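Local coordinates for putative uncharacterized protein (PDB 4FBD), which is of unknown function but belongs to the DUF3228 family and forms an assembly of two copies in the crystal, at residues Asn97-Leu102 with Ala148-Ile153; Trp134-Tyr139 with Asp237-Leu242. All coordinates share one frame; numbering follows the deposited sequence.

Interaction 1. Residues Asn97-Leu102 with Ala148-Ile153; sequences NFVGAL and AFLDLI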
loop_
_atom_site.group_PDB
_atom_site.type_symbol
_atom_site.label_atom_id
_atom_site.label_comp_id
_atom_site.label_asym_id
_atom_site.label_seq_id
_atom_site.Cartn_x
_atom_site.Cartn_y
_atom_site.Cartn_z
ATOM N N ASN A 97 23.983 16.189 -11.823
ATOM C CA ASN A 97 24.242 16.093 -10.401
ATOM C C ASN A 97 25.710 16.382 -10.098
ATOM O O ASN A 97 26.530 15.475 -10.012
ATOM C CB ASN A 97 23.853 14.692 -9.932
ATOM C CG ASN A 97 23.947 14.529 -8.437
ATOM O OD1 ASN A 97 24.216 15.494 -7.712
ATOM N ND2 ASN A 97 23.710 13.304 -7.957
ATOM N N PHE A 98 26.042 17.648 -9.908
ATOM C CA PHE A 98 27.429 18.030 -9.668
ATOM C C PHE A 98 27.874 17.961 -8.205
ATOM O O PHE A 98 29.056 18.118 -7.941
ATOM C CB PHE A 98 27.715 19.434 -10.209
ATOM C CG PHE A 98 27.046 20.521 -9.438
ATOM C CD1 PHE A 98 27.688 21.117 -8.359
ATOM C CD2 PHE A 98 25.793 20.950 -9.784
ATOM C CE1 PHE A 98 27.075 22.140 -7.635
ATOM C CE2 PHE A 98 25.154 21.974 -9.073
ATOM C CZ PHE A 98 25.788 22.564 -8.001
ATOM N N VAL A 99 26.954 17.764 -7.262
ATOM C CA VAL A 99 27.356 17.639 -5.847
ATOM C C VAL A 99 27.466 16.185 -5.403
ATOM O O VAL A 99 27.814 15.898 -4.267
ATOM C CB VAL A 99 26.375 18.355 -4.909
ATOM C CG1 VAL A 99 26.246 19.808 -5.325
ATOM C CG2 VAL A 99 25.035 17.690 -4.939
ATOM N N GLY A 100 27.170 15.259 -6.306
ATOM C CA GLY A 100 27.215 13.827 -5.970
ATOM C C GLY A 100 26.170 13.394 -4.953
ATOM O O GLY A 100 26.408 12.504 -4.160
ATOM N N ALA A 101 25.007 14.027 -4.967
ATOM C CA ALA A 101 23.930 13.654 -4.049
ATOM C C ALA A 101 23.425 12.235 -4.388
ATOM O O ALA A 101 23.399 11.821 -5.551
ATOM C CB ALA A 101 22.777 14.678 -4.113
ATOM N N LEU A 102 23.078 11.491 -3.354
ATOM C CA LEU A 102 22.574 10.138 -3.492
ATOM C C LEU A 102 21.045 10.171 -3.595
ATOM O O LEU A 102 20.399 11.005 -2.964
ATOM C CB LEU A 102 22.994 9.291 -2.286
ATOM C CG LEU A 102 24.503 9.224 -2.015
ATOM C CD1 LEU A 102 24.811 8.396 -0.752
ATOM C CD2 LEU A 102 25.253 8.677 -3.259
ATOM N N ALA A 148 22.042 10.530 -11.429
ATOM C CA ALA A 148 22.295 11.180 -12.681
ATOM C C ALA A 148 21.896 12.670 -12.688
ATOM O O ALA A 148 22.598 13.520 -13.279
ATOM C CB ALA A 148 21.561 10.435 -13.758
ATOM N N PHE A 149 20.808 13.000 -11.994
ATOM C CA PHE A 149 20.287 14.362 -12.023
ATOM C C PHE A 149 19.789 14.903 -10.707
ATOM O O PHE A 149 19.640 14.181 -9.741
ATOM C CB PHE A 149 19.070 14.420 -12.957
ATOM C CG PHE A 149 19.316 13.855 -14.318
ATOM C CD1 PHE A 149 20.052 14.565 -15.254
ATOM C CD2 PHE A 149 18.767 12.625 -14.683
ATOM C CE1 PHE A 149 20.276 14.034 -16.529
ATOM C CE2 PHE A 149 18.989 12.089 -15.949
ATOM C CZ PHE A 149 19.736 12.787 -16.870
ATOM N N LEU A 150 19.549 16.213 -10.705
ATOM C CA LEU A 150 18.917 16.908 -9.611
ATOM C C LEU A 150 17.650 17.543 -10.183
ATOM O O LEU A 150 17.710 18.243 -11.204
ATOM C CB LEU A 150 19.819 18.004 -9.041
ATOM C CG LEU A 150 21.152 17.520 -8.481
ATOM C CD1 LEU A 150 22.010 18.690 -8.098
ATOM C CD2 LEU A 150 20.919 16.548 -7.305
ATOM N N ASP A 151 16.508 17.257 -9.563
ATOM C CA ASP A 151 15.254 17.856 -9.944
ATOM C C ASP A 151 15.228 19.052 -9.013
ATOM O O ASP A 151 15.178 18.883 -7.783
ATOM C CB ASP A 151 14.094 16.903 -9.674
ATOM C CG ASP A 151 12.768 17.361 -10.290
ATOM O OD1 ASP A 151 12.722 18.443 -10.919
ATOM O OD2 ASP A 151 11.759 16.601 -10.154
ATOM N N LEU A 152 15.351 20.250 -9.577
ATOM C CA LEU A 152 15.330 21.472 -8.787
ATOM C C LEU A 152 13.914 21.990 -8.796
ATOM O O LEU A 152 13.352 22.272 -9.871
ATOM C CB LEU A 152 16.259 22.512 -9.365
ATOM C CG LEU A 152 17.734 22.131 -9.493
ATOM C CD1 LEU A 152 18.526 23.299 -10.164
ATOM C CD2 LEU A 152 18.295 21.738 -8.139
ATOM N N ILE A 153 13.314 22.101 -7.617
ATOM C CA ILE A 153 11.934 22.569 -7.550
ATOM C C ILE A 153 11.970 24.031 -7.213
ATOM O O ILE A 153 12.622 24.418 -6.245
ATOM C CB ILE A 153 11.119 21.841 -6.487
ATOM C CG1 ILE A 153 11.315 20.324 -6.590
ATOM C CG2 ILE A 153 9.643 22.216 -6.626
ATOM C CD1 ILE A 153 10.898 19.763 -7.921
#
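The side chain of Leu150 overlaps the carboxamide of Asn97, the two crossing at about a right angle where the antiparallel pairing of strands 90-96 and 149-156 in the mixed sheet gives way to a loop. Residues 97-102 are the loop that leaves strand 90-96. The bond from Asn97 N to Ala148 O is weak at 3.3 Å, whereas Leu150 and Leu152 are backbone-bonded to Ile95 and Leu93; Ala101 and Ala147 share a further backbone bond. Beyond Asn97 the loop folds back across Leu150. CD2 of Leu150 lies 3.5 Å from OD1 of Asn97, and its CD1 faces CG2 of Val99 more loosely at 4.5 Å. On the loop side, CB of Ala101 approaches CD2 of Leu150 to 4.1 Å, so this methyl sits against both the amide and the alanine. Val186 of strand 181-189 also touches Leu150, and Phe66 of helix 63-76 touches Val99, which places the contact between the sheet and that helix.

The Asn97 carboxamide closes the loop on itself, which probably helps hold its curl. With CG anti to the backbone N (chi1 -174°), the amide reaches along the loop to Ala101 and bonds it twice. OD1 accepts from Ala101 N at 3.2 Å, the donor tilted from the carbonyl plane. ND2 serves two carbonyls, one of them that of Ala147, just before segment 148-153; with three bonds on the amide its rotation is probably fixed. The other ND2 bond goes to Ala101 O at 2.8 Å, the oxygen lying almost in the plane of the amide and receiving the N-H on a lone pair.

Interaction 2. Residues Trp134-Tyr139 with Asp237-Leu242; sequences WFPMSY and DKESSL
The junction between strand 130-135 and the short helix 137-140 is met here by the C-terminal tail that leaves strand 232-235, the parallel neighbour of strand 130-135. At the strand end, Trp134 turns its indole N-H to the tail backbone: NE1 donates to Lys238 O at 3.0 Å with an N-H...O angle of 163°, and the oxygen lies at the ring edge, near its plane. The lysine chain passes the same indole obliquely, its CD 3.7 Å from CZ2 of Trp134.

At the helix start, Pro136 occupies the N-cap position and Glu239 reaches back to the first turn. A bend at chi2 (-59°) folds its carboxylate toward the helix although its CB points away. The two oxygens then grip one residue: OE2 accepts from Ser138 N at 3.1 Å on its syn lone pair, and OE1 accepts from Ser138 OG at 2.7 Å, also on the syn side but 20° out of the carboxylate plane. CB of Pro136 lies 3.5 Å from Glu239 OE2, the two side chains crossing at about a right angle. A water accepts from Met137 N and donates to Glu239 OE2 and to OD1 of Asp237, bridging the two acids. Farther along, Ser240 and Ser241 bond Glu113 of the second subunit, so the tail also takes part in the dimer contact.

Two acidic side chains thus gather at the N-terminal end of a helix. The charge of Glu239 is probably stabilised by the N-H and hydroxyl of Ser138, that of Asp237 by the water, and the short helix end may add slightly.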
loop_
_atom_site.group_PDB
_atom_site.type_symbol
_atom_site.label_atom_id
_atom_site.label_comp_id
_atom_site.label_asym_id
_atom_site.label_seq_id
_atom_site.Cartn_x
_atom_site.Cartn_y
_atom_site.Cartn_z
ATOM N N TRP A 134 11.147 -1.093 2.256
ATOM C CA TRP A 134 12.379 -0.373 2.053
ATOM C C TRP A 134 13.606 -1.266 2.106
ATOM O O TRP A 134 13.555 -2.380 2.591
ATOM C CB TRP A 134 12.511 0.676 3.154
ATOM C CG TRP A 134 12.604 0.038 4.513
ATOM C CD1 TRP A 134 13.733 -0.372 5.126
ATOM C CD2 TRP A 134 11.526 -0.297 5.404
ATOM N NE1 TRP A 134 13.446 -0.932 6.346
ATOM C CE2 TRP A 134 12.099 -0.896 6.545
ATOM C CE3 TRP A 134 10.146 -0.134 5.358
ATOM C CZ2 TRP A 134 11.340 -1.348 7.620
ATOM C CZ3 TRP A 134 9.379 -0.576 6.448
ATOM C CH2 TRP A 134 9.980 -1.176 7.551
ATOM N N PHE A 135 14.708 -0.744 1.598
ATOM C CA PHE A 135 16.017 -1.390 1.712
ATOM C C PHE A 135 16.685 -0.732 2.904
ATOM O O PHE A 135 16.778 0.491 2.979
ATOM C CB PHE A 135 16.923 -1.125 0.511
ATOM C CG PHE A 135 16.564 -1.890 -0.701
ATOM C CD1 PHE A 135 16.761 -3.232 -0.750
ATOM C CD2 PHE A 135 16.093 -1.250 -1.824
ATOM C CE1 PHE A 135 16.444 -3.967 -1.890
ATOM C CE2 PHE A 135 15.798 -1.959 -2.958
ATOM C CZ PHE A 135 15.963 -3.327 -2.994
ATOM N N PRO A 136 17.170 -1.538 3.830
ATOM C CA PRO A 136 17.862 -0.982 4.962
ATOM C C PRO A 136 19.265 -0.547 4.590
ATOM O O PRO A 136 19.766 -0.903 3.518
ATOM C CB PRO A 136 17.884 -2.118 5.979
ATOM C CG PRO A 136 17.378 -3.309 5.310
ATOM C CD PRO A 136 16.873 -2.968 3.964
ATOM N N MET A 137 19.894 0.216 5.482
ATOM C CA MET A 137 21.231 0.747 5.233
ATOM C C MET A 137 22.328 -0.305 5.142
ATOM O O MET A 137 23.327 -0.083 4.450
ATOM C CB MET A 137 21.589 1.799 6.283
ATOM C CG MET A 137 20.745 3.060 6.156
ATOM S SD MET A 137 20.948 3.831 4.547
ATOM C CE MET A 137 22.641 4.400 4.667
ATOM N N SER A 138 22.147 -1.450 5.802
ATOM C CA SER A 138 23.148 -2.512 5.735
ATOM C C SER A 138 23.391 -2.910 4.281
ATOM O O SER A 138 24.491 -3.359 3.929
ATOM C CB SER A 138 22.740 -3.725 6.581
ATOM O OG SER A 138 21.480 -4.217 6.177
ATOM N N TYR A 139 22.370 -2.787 3.433
ATOM C CA TYR A 139 22.578 -3.020 1.991
ATOM C C TYR A 139 22.837 -1.688 1.259
ATOM O O TYR A 139 23.814 -1.540 0.547
ATOM C CB TYR A 139 21.389 -3.719 1.359
ATOM C CG TYR A 139 21.374 -3.629 -0.142
ATOM C CD1 TYR A 139 22.292 -4.328 -0.919
ATOM C CD2 TYR A 139 20.398 -2.910 -0.792
ATOM C CE1 TYR A 139 22.260 -4.266 -2.327
ATOM C CE2 TYR A 139 20.352 -2.855 -2.169
ATOM C CZ TYR A 139 21.283 -3.539 -2.928
ATOM O OH TYR A 139 21.204 -3.463 -4.296
ATOM N N ASP A 237 16.774 3.718 7.312
ATOM C CA ASP A 237 17.652 3.166 8.314
ATOM C C ASP A 237 16.841 2.422 9.357
ATOM O O ASP A 237 16.538 2.952 10.424
ATOM C CB ASP A 237 18.497 4.275 8.952
ATOM C CG ASP A 237 19.615 3.729 9.842
ATOM O OD1 ASP A 237 19.838 2.492 9.861
ATOM O OD2 ASP A 237 20.279 4.551 10.509
ATOM N N LYS A 238 16.468 1.200 9.010
ATOM C CA LYS A 238 15.736 0.329 9.885
ATOM C C LYS A 238 16.011 -1.116 9.404
ATOM O O LYS A 238 15.605 -1.490 8.327
ATOM C CB LYS A 238 14.263 0.693 9.830
ATOM C CG LYS A 238 13.400 0.044 10.872
ATOM C CD LYS A 238 11.941 0.504 10.751
ATOM C CE LYS A 238 11.703 1.951 11.179
ATOM N NZ LYS A 238 11.723 2.149 12.671
ATOM N N GLU A 239 16.723 -1.904 10.208
ATOM C CA GLU A 239 17.095 -3.282 9.844
ATOM C C GLU A 239 15.978 -4.301 9.929
ATOM O O GLU A 239 15.981 -5.298 9.201
ATOM C CB GLU A 239 18.295 -3.756 10.697
ATOM C CG GLU A 239 19.584 -2.957 10.375
ATOM C CD GLU A 239 19.997 -3.079 8.895
ATOM O OE1 GLU A 239 19.819 -4.188 8.313
ATOM O OE2 GLU A 239 20.504 -2.075 8.321
ATOM N N SER A 240 15.033 -4.060 10.821
ATOM C CA SER A 240 13.901 -4.961 11.001
ATOM C C SER A 240 12.634 -4.169 11.205
ATOM O O SER A 240 12.670 -3.023 11.671
ATOM C CB SER A 240 14.122 -5.847 12.235
ATOM O OG SER A 240 12.974 -6.638 12.458
ATOM N N SER A 241 11.504 -4.786 10.903
ATOM C CA SER A 241 10.214 -4.123 11.113
ATOM C C SER A 241 9.688 -4.294 12.545
ATOM O O SER A 241 8.923 -3.470 13.046
ATOM C CB SER A 241 9.186 -4.697 10.149
ATOM O OG SER A 241 8.936 -6.066 10.428
ATOM N N LEU A 242 10.111 -5.360 13.202
ATOM C CA LEU A 242 9.606 -5.688 14.526
ATOM C C LEU A 242 9.979 -4.668 15.588
ATOM O O LEU A 242 11.051 -4.072 15.554
ATOM C CB LEU A 242 10.069 -7.081 14.921
ATOM C CG LEU A 242 9.616 -8.125 13.905
ATOM C CD1 LEU A 242 10.113 -9.481 14.309
ATOM C CD2 LEU A 242 8.086 -8.113 13.732
HETATM O O HOH W 1 19.256 0.189 8.458
#

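Interactions 1 and 2 lie in different sheets, with centres 24 Å apart and nearest atoms about 7 Å apart, and they do not touch. Interaction 1 belongs to the five-stranded sheet, through strand 149-156 and the loop after strand 90-96; interaction 2 belongs to the four-stranded sheet, at the ends of strands 130-135 and 232-235. Along the chain their segments alternate: 97-102, 134-139, 148-153, then 237-242. Strand 149-156 of interaction 1 is the next regular element after helix 137-140 of interaction 2. The chain therefore passes repeatedly between the two sheets, so each contact closes across sequence that contributes to the other.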